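Local coordinates for putative uncharacterized protein (Cricetid herpesvirus 2, PDB 4ZKQ) that binds chemokines and probably serves the virus as a decoy receptor that keeps them from the host's own receptors, at residues P82-R87 and K169-A174; F110-E115 and A138-T143; R20-D25 and Y57-F62; E188-K193 and T211-K216. One frame throughout, in Å; residues are numbered along the deposited sequence.

Contact 1: residues P82-R87 and K169-A174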
loop_
_atom_site.group_PDB
_atom_site.type_symbol
_atom_site.label_atom_id
_atom_site.label_comp_id
_atom_site.label_asym_id
_atom_site.label_seq_id
_atom_site.Cartn_x
_atom_site.Cartn_y
_atom_site.Cartn_z
ATOM N N PRO A 82 6.474 5.195 -3.202
ATOM C CA PRO A 82 7.309 3.988 -3.153
ATOM C C PRO A 82 8.415 4.009 -2.097
ATOM O O PRO A 82 8.677 2.963 -1.498
ATOM C CB PRO A 82 7.909 3.932 -4.560
ATOM C CG PRO A 82 6.868 4.577 -5.424
ATOM C CD PRO A 82 6.285 5.679 -4.583
ATOM N N ALA A 83 9.027 5.164 -1.850
ATOM C CA ALA A 83 10.186 5.240 -0.962
ATOM C C ALA A 83 9.819 5.597 0.479
ATOM O O ALA A 83 10.645 5.444 1.377
ATOM C CB ALA A 83 11.187 6.250 -1.504
ATOM N N CYS A 84 8.590 6.063 0.697
ATOM C CA CYS A 84 8.133 6.450 2.038
ATOM C C CYS A 84 8.135 5.263 2.998
ATOM O O CYS A 84 7.683 4.176 2.649
ATOM C CB CYS A 84 6.730 7.048 1.981
ATOM S SG CYS A 84 6.616 8.727 1.275
ATOM N N LEU A 85 8.643 5.472 4.207
ATOM C CA LEU A 85 8.581 4.445 5.241
ATOM C C LEU A 85 7.211 4.422 5.903
ATOM O O LEU A 85 6.575 5.458 6.075
ATOM C CB LEU A 85 9.650 4.678 6.304
ATOM C CG LEU A 85 11.085 4.355 5.892
ATOM C CD1 LEU A 85 12.029 4.744 7.013
ATOM C CD2 LEU A 85 11.231 2.883 5.553
ATOM N N GLY A 86 6.777 3.228 6.284
ATOM C CA GLY A 86 5.529 3.057 6.999
ATOM C C GLY A 86 5.639 1.890 7.953
ATOM O O GLY A 86 6.610 1.139 7.906
ATOM N N ARG A 87 4.648 1.746 8.827
ATOM C CA ARG A 87 4.585 0.615 9.741
ATOM C C ARG A 87 3.412 -0.270 9.365
ATOM O O ARG A 87 2.292 0.211 9.203
ATOM C CB ARG A 87 4.457 1.096 11.189
ATOM C CG ARG A 87 5.619 1.995 11.605
ATOM C CD ARG A 87 5.593 2.372 13.078
ATOM N NE ARG A 87 6.703 3.266 13.404
ATOM C CZ ARG A 87 7.940 2.861 13.676
ATOM N NH1 ARG A 87 8.241 1.567 13.674
ATOM N NH2 ARG A 87 8.884 3.754 13.953
ATOM N N LYS A 169 0.295 1.645 7.907
ATOM C CA LYS A 169 0.188 3.038 8.322
ATOM C C LYS A 169 1.219 3.848 7.562
ATOM O O LYS A 169 2.422 3.739 7.809
ATOM C CB LYS A 169 0.378 3.203 9.830
ATOM C CG LYS A 169 0.021 4.609 10.283
ATOM C CD LYS A 169 0.007 4.766 11.787
ATOM C CE LYS A 169 -0.758 6.025 12.179
ATOM N NZ LYS A 169 -0.806 6.225 13.653
ATOM N N GLU A 170 0.736 4.632 6.606
ATOM C CA GLU A 170 1.598 5.457 5.781
ATOM C C GLU A 170 2.220 6.585 6.577
ATOM O O GLU A 170 1.785 6.916 7.686
ATOM C CB GLU A 170 0.816 6.044 4.599
ATOM C CG GLU A 170 0.301 4.999 3.637
ATOM C CD GLU A 170 -0.305 5.593 2.377
ATOM O OE1 GLU A 170 -0.666 6.784 2.393
ATOM O OE2 GLU A 170 -0.422 4.863 1.371
ATOM N N LEU A 171 3.240 7.185 5.987
ATOM C CA LEU A 171 3.891 8.337 6.589
ATOM C C LEU A 171 2.849 9.416 6.888
ATOM O O LEU A 171 2.912 10.092 7.912
ATOM C CB LEU A 171 4.990 8.856 5.661
ATOM C CG LEU A 171 5.849 10.016 6.151
ATOM C CD1 LEU A 171 6.630 9.635 7.402
ATOM C CD2 LEU A 171 6.785 10.437 5.033
ATOM N N SER A 172 1.865 9.543 6.004
ATOM C CA SER A 172 0.769 10.487 6.206
ATOM C C SER A 172 -0.055 10.208 7.462
ATOM O O SER A 172 -0.727 11.096 7.978
ATOM C CB SER A 172 -0.174 10.456 5.012
ATOM O OG SER A 172 -0.857 9.213 4.978
ATOM N N GLY A 173 -0.028 8.960 7.918
ATOM C CA GLY A 173 -0.928 8.508 8.966
ATOM C C GLY A 173 -2.125 7.745 8.422
ATOM O O GLY A 173 -2.881 7.138 9.183
ATOM N N ALA A 174 -2.304 7.765 7.104
ATOM C CA ALA A 174 -3.414 7.044 6.488
ATOM C C ALA A 174 -3.280 5.543 6.731
ATOM O O ALA A 174 -2.185 4.986 6.646
ATOM C CB ALA A 174 -3.477 7.338 5.001
HETATM O O HOH W 1 4.317 5.522 3.673
#
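L171 reaches across to C84 with one methyl: its CD2 lies 4.1 Å from SG, a loose apolar touch. With CG anti to the backbone N (chi1 -176°), the leucine sends its branch toward the sulfur, while C84 carries SG beside its own backbone N. The sulfur is bonded to C81 SG, three residues back, in a disulfide, and L171 packs against that bridge. Y323 and S325 also touch this leucine.

Further along, the two segments pair antiparallel at the ends of their strands. R87 and K169 form a hydrogen-bonded pair: K169 N donates to R87 O at 2.8 Å, close to straight, and R87 N returns a longer bond of 3.2 Å to K169 O. This is where strands 85-94 and 161-169 meet in the seven-stranded mixed sheet, strand 85-94 having strand 132-143 on its other side. The side chains of R87 and K169 leave the sheet by the same face, but their charged ends lead away from the contact; what does touch is K169 CB, 3.6 Å from R87 O.

Beyond this pair strand 161-169 ends and the backbones separate. E170 to G173 make a type I turn, and S172 OG takes the N-H of A174 in an ST turn. L171 N stands 3.8 Å from L85 O, too far for a direct bond; a water fills in, accepting from L171 N at 3.0 Å and donating to L85 O.

Contact 2: residues F110-E115 and A138-T143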
loop_
_atom_site.group_PDB
_atom_site.type_symbol
_atom_site.label_atom_id
_atom_site.label_comp_id
_atom_site.label_asym_id
_atom_site.label_seq_id
_atom_site.Cartn_x
_atom_site.Cartn_y
_atom_site.Cartn_z
ATOM N N PHE A 110 7.872 -13.481 7.862
ATOM C CA PHE A 110 8.876 -12.440 7.926
ATOM C C PHE A 110 8.481 -11.274 7.040
ATOM O O PHE A 110 7.561 -11.356 6.228
ATOM C CB PHE A 110 10.267 -12.971 7.544
ATOM C CG PHE A 110 10.343 -13.636 6.194
ATOM C CD1 PHE A 110 9.983 -14.962 6.039
ATOM C CD2 PHE A 110 10.821 -12.948 5.094
ATOM C CE1 PHE A 110 10.072 -15.581 4.807
ATOM C CE2 PHE A 110 10.911 -13.563 3.855
ATOM C CZ PHE A 110 10.540 -14.880 3.715
ATOM N N GLY A 111 9.176 -10.168 7.233
ATOM C CA GLY A 111 8.914 -8.967 6.475
ATOM C C GLY A 111 10.043 -8.004 6.717
ATOM O O GLY A 111 11.037 -8.367 7.342
ATOM N N PRO A 112 9.899 -6.769 6.232
ATOM C CA PRO A 112 10.978 -5.814 6.456
ATOM C C PRO A 112 11.121 -5.495 7.941
ATOM O O PRO A 112 10.128 -5.205 8.610
ATOM C CB PRO A 112 10.529 -4.595 5.664
ATOM C CG PRO A 112 9.018 -4.668 5.730
ATOM C CD PRO A 112 8.709 -6.133 5.638
ATOM N N ASN A 113 12.354 -5.567 8.427
ATOM C CA ASN A 113 12.717 -5.235 9.802
ATOM C C ASN A 113 12.409 -6.363 10.782
ATOM O O ASN A 113 12.596 -6.195 11.985
ATOM C CB ASN A 113 12.010 -3.953 10.273
ATOM C CG ASN A 113 12.784 -3.218 11.369
ATOM O OD1 ASN A 113 14.005 -3.110 11.310
ATOM N ND2 ASN A 113 12.070 -2.701 12.366
ATOM N N LYS A 114 11.950 -7.511 10.287
ATOM C CA LYS A 114 11.563 -8.597 11.190
ATOM C C LYS A 114 11.878 -9.967 10.609
ATOM O O LYS A 114 11.255 -10.410 9.650
ATOM C CB LYS A 114 10.073 -8.499 11.524
ATOM C CG LYS A 114 9.572 -9.521 12.543
ATOM C CD LYS A 114 10.260 -9.398 13.894
ATOM C CE LYS A 114 9.615 -10.337 14.919
ATOM N NZ LYS A 114 10.506 -10.680 16.069
ATOM N N GLU A 115 12.836 -10.638 11.237
ATOM C CA GLU A 115 13.311 -11.948 10.807
ATOM C C GLU A 115 12.226 -13.016 10.855
ATOM O O GLU A 115 11.241 -12.883 11.581
ATOM C CB GLU A 115 14.481 -12.390 11.692
ATOM C CG GLU A 115 14.049 -12.782 13.112
ATOM C CD GLU A 115 15.218 -12.969 14.063
ATOM O OE1 GLU A 115 16.372 -13.058 13.588
ATOM O OE2 GLU A 115 14.980 -13.025 15.289
ATOM N N ALA A 138 2.151 -9.784 13.430
ATOM C CA ALA A 138 3.542 -9.344 13.404
ATOM C C ALA A 138 3.591 -7.920 12.902
ATOM O O ALA A 138 2.782 -7.524 12.064
ATOM C CB ALA A 138 4.387 -10.240 12.526
ATOM N N LYS A 139 4.552 -7.161 13.413
ATOM C CA LYS A 139 4.719 -5.767 13.034
ATOM C C LYS A 139 5.984 -5.590 12.208
ATOM O O LYS A 139 7.023 -6.168 12.526
ATOM C CB LYS A 139 4.761 -4.893 14.289
ATOM C CG LYS A 139 4.884 -3.416 14.012
ATOM C CD LYS A 139 4.665 -2.628 15.294
ATOM C CE LYS A 139 5.054 -1.173 15.130
ATOM N NZ LYS A 139 5.122 -0.483 16.442
ATOM N N PHE A 140 5.884 -4.795 11.145
ATOM C CA PHE A 140 7.000 -4.574 10.226
ATOM C C PHE A 140 7.229 -3.089 10.033
ATOM O O PHE A 140 6.330 -2.281 10.243
ATOM C CB PHE A 140 6.737 -5.220 8.860
ATOM C CG PHE A 140 6.366 -6.668 8.936
ATOM C CD1 PHE A 140 7.267 -7.594 9.430
ATOM C CD2 PHE A 140 5.124 -7.110 8.502
ATOM C CE1 PHE A 140 6.938 -8.931 9.509
ATOM C CE2 PHE A 140 4.790 -8.455 8.577
ATOM C CZ PHE A 140 5.702 -9.365 9.077
ATOM N N LEU A 141 8.434 -2.744 9.598
ATOM C CA LEU A 141 8.775 -1.376 9.253
ATOM C C LEU A 141 9.482 -1.409 7.917
ATOM O O LEU A 141 10.504 -2.065 7.776
ATOM C CB LEU A 141 9.666 -0.753 10.321
ATOM C CG LEU A 141 10.317 0.593 10.005
ATOM C CD1 LEU A 141 9.286 1.686 9.862
ATOM C CD2 LEU A 141 11.300 0.933 11.110
ATOM N N GLY A 142 8.940 -0.713 6.932
ATOM C CA GLY A 142 9.531 -0.742 5.610
ATOM C C GLY A 142 8.853 0.227 4.678
ATOM O O GLY A 142 7.960 0.969 5.084
ATOM N N THR A 143 9.275 0.218 3.421
ATOM C CA THR A 143 8.678 1.092 2.427
ATOM C C THR A 143 7.418 0.455 1.888
ATOM O O THR A 143 7.117 -0.698 2.201
ATOM C CB THR A 143 9.632 1.372 1.259
ATOM O OG1 THR A 143 9.793 0.175 0.485
ATOM C CG2 THR A 143 10.974 1.850 1.761
#
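P112 O takes the N-H of L141 at 3.1 Å, the one direct hydrogen bond between the two segments. The donor stands above the carbonyl plane, 38° out of it, so the bond does not follow a lone pair. The same oxygen lies 3.4 Å from F140 CB, and the proline ring crosses the phenylalanine side chain at about a right angle, its CD packed on that CB.

The F140 ring is the main apolar surface here. With CG beside the backbone N (chi1 -53°), it swings back over the turn, where G111 CA sits over one face, 4.0 Å from the ring centroid, in a CH-pi contact. K114 CB comes instead to the ring edge, near its plane, 3.6 Å from CD1. On the outer side N113 and L141 lie side by side, pointing the same way, with ND2 of N113 3.7 Å from L141 CB.

G111 and K114 exchange two backbone hydrogen bonds, closing the turn. P112 and F110 also touch Y261, and F140 packs on L90 and A148. The arrangement is a type II beta turn, with glycine and proline as its first two residues, in a tight hairpin laid against strand 132-143.

Contact 3: residues R20-D25 and Y57-F62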
loop_
_atom_site.group_PDB
_atom_site.type_symbol
_atom_site.label_atom_id
_atom_site.label_comp_id
_atom_site.label_asym_id
_atom_site.label_seq_id
_atom_site.Cartn_x
_atom_site.Cartn_y
_atom_site.Cartn_z
ATOM N N ARG A 20 -13.121 -10.477 -11.707
ATOM C CA ARG A 20 -12.510 -11.240 -10.622
ATOM C C ARG A 20 -11.137 -10.663 -10.218
ATOM O O ARG A 20 -10.247 -11.387 -9.767
ATOM C CB ARG A 20 -12.393 -12.717 -11.035
ATOM C CG ARG A 20 -13.745 -13.443 -11.111
ATOM C CD ARG A 20 -13.652 -14.828 -11.769
ATOM N NE ARG A 20 -13.029 -14.744 -13.084
ATOM C CZ ARG A 20 -13.571 -14.140 -14.139
ATOM N NH1 ARG A 20 -14.767 -13.569 -14.062
ATOM N NH2 ARG A 20 -12.909 -14.109 -15.283
ATOM N N LEU A 21 -10.993 -9.350 -10.357
ATOM C CA LEU A 21 -9.769 -8.640 -9.984
ATOM C C LEU A 21 -9.867 -8.045 -8.579
ATOM O O LEU A 21 -10.933 -8.059 -7.966
ATOM C CB LEU A 21 -9.489 -7.531 -10.996
ATOM C CG LEU A 21 -9.409 -7.987 -12.452
ATOM C CD1 LEU A 21 -9.150 -6.790 -13.341
ATOM C CD2 LEU A 21 -8.322 -9.044 -12.645
ATOM N N LEU A 22 -8.756 -7.523 -8.069
ATOM C CA LEU A 22 -8.772 -6.807 -6.798
ATOM C C LEU A 22 -9.713 -5.625 -6.892
ATOM O O LEU A 22 -9.863 -5.036 -7.959
ATOM C CB LEU A 22 -7.375 -6.304 -6.414
ATOM C CG LEU A 22 -6.227 -7.313 -6.384
ATOM C CD1 LEU A 22 -4.927 -6.589 -6.111
ATOM C CD2 LEU A 22 -6.458 -8.392 -5.344
ATOM N N THR A 23 -10.339 -5.275 -5.773
ATOM C CA THR A 23 -11.160 -4.071 -5.706
ATOM C C THR A 23 -10.880 -3.363 -4.394
ATOM O O THR A 23 -10.288 -3.942 -3.478
ATOM C CB THR A 23 -12.674 -4.384 -5.816
ATOM O OG1 THR A 23 -13.076 -5.219 -4.727
ATOM C CG2 THR A 23 -12.999 -5.086 -7.134
ATOM N N GLN A 24 -11.309 -2.113 -4.295
ATOM C CA GLN A 24 -11.097 -1.365 -3.067
ATOM C C GLN A 24 -12.321 -0.562 -2.656
ATOM O O GLN A 24 -13.108 -0.130 -3.503
ATOM C CB GLN A 24 -9.887 -0.441 -3.214
ATOM C CG GLN A 24 -10.030 0.638 -4.289
ATOM C CD GLN A 24 -8.857 1.593 -4.306
ATOM O OE1 GLN A 24 -7.705 1.177 -4.229
ATOM N NE2 GLN A 24 -9.146 2.887 -4.400
ATOM N N ASP A 25 -12.481 -0.417 -1.343
ATOM C CA ASP A 25 -13.419 0.527 -0.742
ATOM C C ASP A 25 -12.638 1.632 -0.065
ATOM O O ASP A 25 -11.629 1.356 0.595
ATOM C CB ASP A 25 -14.306 -0.140 0.311
ATOM C CG ASP A 25 -15.269 -1.153 -0.278
ATOM O OD1 ASP A 25 -15.609 -1.036 -1.472
ATOM O OD2 ASP A 25 -15.689 -2.059 0.469
ATOM N N TYR A 57 -9.454 -5.698 -1.380
ATOM C CA TYR A 57 -9.818 -7.098 -1.201
ATOM C C TYR A 57 -9.087 -7.971 -2.221
ATOM O O TYR A 57 -8.939 -7.586 -3.382
ATOM C CB TYR A 57 -11.329 -7.290 -1.351
ATOM C CG TYR A 57 -12.162 -6.375 -0.498
ATOM C CD1 TYR A 57 -12.448 -6.697 0.824
ATOM C CD2 TYR A 57 -12.679 -5.192 -1.013
ATOM C CE1 TYR A 57 -13.218 -5.859 1.611
ATOM C CE2 TYR A 57 -13.446 -4.352 -0.233
ATOM C CZ TYR A 57 -13.714 -4.690 1.076
ATOM O OH TYR A 57 -14.488 -3.859 1.858
ATOM N N GLY A 58 -8.625 -9.137 -1.791
ATOM C CA GLY A 58 -7.963 -10.057 -2.703
ATOM C C GLY A 58 -7.920 -11.485 -2.198
ATOM O O GLY A 58 -8.399 -11.783 -1.108
ATOM N N PRO A 59 -7.357 -12.392 -3.009
ATOM C CA PRO A 59 -7.259 -13.810 -2.679
ATOM C C PRO A 59 -5.972 -14.149 -1.936
ATOM O O PRO A 59 -4.903 -13.712 -2.355
ATOM C CB PRO A 59 -7.269 -14.477 -4.059
ATOM C CG PRO A 59 -6.517 -13.507 -4.912
ATOM C CD PRO A 59 -6.841 -12.117 -4.361
ATOM N N LEU A 60 -6.082 -14.933 -0.870
ATOM C CA LEU A 60 -4.910 -15.471 -0.190
ATOM C C LEU A 60 -4.474 -16.752 -0.887
ATOM O O LEU A 60 -5.199 -17.743 -0.864
ATOM C CB LEU A 60 -5.213 -15.746 1.281
ATOM C CG LEU A 60 -4.061 -16.308 2.122
ATOM C CD1 LEU A 60 -2.827 -15.405 2.079
ATOM C CD2 LEU A 60 -4.535 -16.492 3.543
ATOM N N LYS A 61 -3.300 -16.719 -1.515
ATOM C CA LYS A 61 -2.782 -17.864 -2.259
ATOM C C LYS A 61 -1.413 -18.315 -1.762
ATOM O O LYS A 61 -0.572 -17.490 -1.400
ATOM C CB LYS A 61 -2.671 -17.531 -3.737
ATOM C CG LYS A 61 -3.998 -17.264 -4.419
ATOM C CD LYS A 61 -3.802 -16.976 -5.887
ATOM C CE LYS A 61 -5.143 -16.897 -6.598
ATOM N NZ LYS A 61 -4.990 -16.662 -8.056
ATOM N N PHE A 62 -1.197 -19.628 -1.779
ATOM C CA PHE A 62 0.083 -20.223 -1.408
ATOM C C PHE A 62 0.683 -21.019 -2.563
ATOM O O PHE A 62 -0.042 -21.641 -3.339
ATOM C CB PHE A 62 -0.085 -21.141 -0.201
ATOM C CG PHE A 62 -0.383 -20.422 1.083
ATOM C CD1 PHE A 62 -1.679 -20.070 1.411
ATOM C CD2 PHE A 62 0.632 -20.125 1.974
ATOM C CE1 PHE A 62 -1.955 -19.418 2.589
ATOM C CE2 PHE A 62 0.363 -19.476 3.161
ATOM C CZ PHE A 62 -0.932 -19.119 3.469
#
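Y57 crosses T23 at a slant and carries its hydroxyl to D25. The torsion at chi1 (-52°) sets CG beside the backbone N and sends the ring past T23, whose OG1 is 3.7 Å from Y57 CD2; that oxygen is hydrogen-bonded to R186 NE, its polar partner. At the far end Y57 OH donates to D25 OD2 at 2.6 Å. The carboxylate stands at the ring edge with its plane turned 74° from the ring, and the hydroxyl meets OD2 from above the carboxylate plane.

Near the ring's root, Y57 N donates to T23 O at 2.9 Å, nearly straight at 166°. Strands 23-26 and 54-59 run antiparallel here, the first being an outermost strand of the mixed sheet.

L22 works on the other flank. Its CD2 comes within 3.3 Å of Y57 O and 3.5 Å of G58 CA, a tight fit against a residue with no side chain, and reaches on to P59 CD at 3.9 Å. W180 and K215 also touch this leucine.

The backbone bond fixes Y57 in the sheet and the hydroxyl bond holds the end of its side chain at D25; the short phenol-carboxylate bond probably favours a charged D25.

Contact 4: residues E188-K193 and T211-K216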
loop_
_atom_site.group_PDB
_atom_site.type_symbol
_atom_site.label_atom_id
_atom_site.label_comp_id
_atom_site.label_asym_id
_atom_site.label_seq_id
_atom_site.Cartn_x
_atom_site.Cartn_y
_atom_site.Cartn_z
ATOM N N GLU A 188 -8.419 -13.638 -9.784
ATOM C CA GLU A 188 -7.501 -13.124 -10.794
ATOM C C GLU A 188 -6.751 -11.859 -10.330
ATOM O O GLU A 188 -5.877 -11.350 -11.037
ATOM C CB GLU A 188 -8.266 -12.851 -12.099
ATOM C CG GLU A 188 -8.743 -14.144 -12.781
ATOM C CD GLU A 188 -9.658 -13.928 -13.981
ATOM O OE1 GLU A 188 -9.690 -12.814 -14.546
ATOM O OE2 GLU A 188 -10.356 -14.897 -14.363
ATOM N N GLY A 189 -7.059 -11.389 -9.123
ATOM C CA GLY A 189 -6.484 -10.158 -8.603
ATOM C C GLY A 189 -5.031 -10.288 -8.176
ATOM O O GLY A 189 -4.261 -9.337 -8.295
ATOM N N LEU A 190 -4.673 -11.459 -7.660
ATOM C CA LEU A 190 -3.288 -11.805 -7.369
ATOM C C LEU A 190 -2.981 -13.149 -8.005
ATOM O O LEU A 190 -3.645 -14.141 -7.717
ATOM C CB LEU A 190 -3.023 -11.872 -5.865
ATOM C CG LEU A 190 -1.581 -12.142 -5.398
ATOM C CD1 LEU A 190 -1.359 -11.522 -4.025
ATOM C CD2 LEU A 190 -1.271 -13.630 -5.327
ATOM N N GLU A 191 -1.980 -13.165 -8.872
ATOM C CA GLU A 191 -1.477 -14.402 -9.462
ATOM C C GLU A 191 -0.001 -14.524 -9.102
ATOM O O GLU A 191 0.735 -13.543 -9.193
ATOM C CB GLU A 191 -1.663 -14.400 -10.983
ATOM C CG GLU A 191 -3.109 -14.226 -11.465
ATOM C CD GLU A 191 -3.960 -15.481 -11.332
ATOM O OE1 GLU A 191 -3.539 -16.441 -10.653
ATOM O OE2 GLU A 191 -5.065 -15.506 -11.920
ATOM N N MET A 192 0.423 -15.707 -8.670
ATOM C CA MET A 192 1.831 -15.941 -8.366
ATOM C C MET A 192 2.341 -17.173 -9.104
ATOM O O MET A 192 1.637 -18.176 -9.218
ATOM C CB MET A 192 2.041 -16.099 -6.857
ATOM C CG MET A 192 1.320 -17.274 -6.249
ATOM S SD MET A 192 1.251 -17.233 -4.437
ATOM C CE MET A 192 2.969 -16.931 -4.026
ATOM N N LYS A 193 3.560 -17.081 -9.623
ATOM C CA LYS A 193 4.193 -18.218 -10.281
ATOM C C LYS A 193 5.704 -18.189 -10.097
ATOM O O LYS A 193 6.329 -17.130 -10.133
ATOM C CB LYS A 193 3.847 -18.239 -11.772
ATOM C CG LYS A 193 4.278 -16.999 -12.546
ATOM C CD LYS A 193 4.136 -17.209 -14.053
ATOM C CE LYS A 193 4.310 -15.903 -14.822
ATOM N NZ LYS A 193 5.299 -16.028 -15.930
ATOM N N THR A 211 4.759 -12.100 -8.875
ATOM C CA THR A 211 3.415 -11.875 -8.354
ATOM C C THR A 211 2.785 -10.747 -9.149
ATOM O O THR A 211 3.299 -9.632 -9.156
ATOM C CB THR A 211 3.424 -11.514 -6.853
ATOM O OG1 THR A 211 3.951 -12.611 -6.102
ATOM C CG2 THR A 211 2.005 -11.205 -6.350
ATOM N N THR A 212 1.691 -11.043 -9.841
ATOM C CA THR A 212 0.984 -10.029 -10.610
ATOM C C THR A 212 -0.246 -9.575 -9.830
ATOM O O THR A 212 -1.093 -10.386 -9.459
ATOM C CB THR A 212 0.585 -10.556 -12.003
ATOM O OG1 THR A 212 1.755 -11.045 -12.669
ATOM C CG2 THR A 212 -0.049 -9.455 -12.852
ATOM N N LEU A 213 -0.304 -8.275 -9.561
ATOM C CA LEU A 213 -1.429 -7.657 -8.876
ATOM C C LEU A 213 -2.266 -6.909 -9.898
ATOM O O LEU A 213 -1.758 -6.029 -10.585
ATOM C CB LEU A 213 -0.938 -6.702 -7.784
ATOM C CG LEU A 213 -0.021 -7.306 -6.717
ATOM C CD1 LEU A 213 0.582 -6.219 -5.836
ATOM C CD2 LEU A 213 -0.772 -8.319 -5.873
ATOM N N SER A 214 -3.544 -7.259 -9.999
ATOM C CA SER A 214 -4.437 -6.619 -10.960
ATOM C C SER A 214 -5.686 -6.122 -10.254
ATOM O O SER A 214 -6.428 -6.914 -9.686
ATOM C CB SER A 214 -4.820 -7.592 -12.078
ATOM O OG SER A 214 -3.671 -8.195 -12.644
ATOM N N LYS A 215 -5.899 -4.810 -10.290
ATOM C CA LYS A 215 -7.040 -4.186 -9.647
ATOM C C LYS A 215 -7.951 -3.530 -10.670
ATOM O O LYS A 215 -7.495 -2.794 -11.552
ATOM C CB LYS A 215 -6.586 -3.141 -8.625
ATOM C CG LYS A 215 -7.732 -2.274 -8.087
ATOM C CD LYS A 215 -7.255 -1.327 -6.982
ATOM C CE LYS A 215 -6.983 -2.061 -5.667
ATOM N NZ LYS A 215 -6.346 -1.172 -4.641
ATOM N N LYS A 216 -9.246 -3.777 -10.536
ATOM C CA LYS A 216 -10.217 -3.087 -11.372
ATOM C C LYS A 216 -10.487 -1.707 -10.788
ATOM O O LYS A 216 -11.195 -1.550 -9.792
ATOM C CB LYS A 216 -11.519 -3.873 -11.505
ATOM C CG LYS A 216 -12.545 -3.155 -12.392
ATOM C CD LYS A 216 -13.789 -3.990 -12.643
ATOM C CE LYS A 216 -14.792 -3.248 -13.518
ATOM N NZ LYS A 216 -16.105 -3.955 -13.568
HETATM O O HOH W 2 -3.260 -10.518 -11.457
HETATM O O HOH W 3 2.616 -13.487 -11.986
#
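L190 leaves its strand with CG anti to the backbone N (chi1 -176°), and leans over the neighbouring strand. From CB the chain runs to CG, the first atom to touch the other strand's side chains, 3.8 Å from T211 CG2 and almost as near to L213 CD2. At the tip, L190 CD1 comes to 3.7 Å from L213 CD2 and a little farther from the T211 methyl. L190 and L213, a non-hydrogen-bonded pair, lie side by side, pointing the same way, while T211, two residues from L213 and paired with M192, crosses the leucine obliquely. M192 shares this face, its CB 4.0 Å from T211 OG1.

Strands 190-195 and 206-223 form a beta hairpin in the large curled sheet; the parts 190-193 and 211-216 run antiparallel at 168°, their axes 4.6 Å apart at closest approach. Strand 233-244 flanks 206-223 on its other edge. Between L190 and M192, E191 and T212 are a hydrogen-bonded pair: T212 N gives to E191 O, and E191 N gives to T212 O in the carbonyl plane. Just before strand 190-195 begins, G189 O accepts from S214 N at 2.8 Å.

On the face of E191 and T212 the hairpin is wetter. One water donates to E188 O and T212 O and accepts from S214 OG at 2.6 Å, bridging the loop residue E188 to strand 206-223. A second water pairs with T212 OG1 and makes a weak bond to E191 O. The carboxylate of E191 leads away from T212 to a salt bridge with K61, and that of E188 turns to S18 and R20.

Overall arrangement
Along the chain contact 3 comes first, then contact 1, with contact 2 lying within the span contact 1 encloses, and contact 4 last. Contacts 1, 2 and 3 all reach the seven-stranded mixed sheet: contact 3 at 23-26, one of its two edge strands, contacts 1 and 2 through the neighbouring strands 85-94 and 132-143. Contacts 1 and 2 are 13 Å apart between centres and meet where G86 N faces G142 O. Contact 4 belongs to the other large sheet, yet its centre is only 8 Å from that of contact 3, joined by the R20-E188 salt bridge and by Q24 with K215. The early chain thus ties the two sheets together.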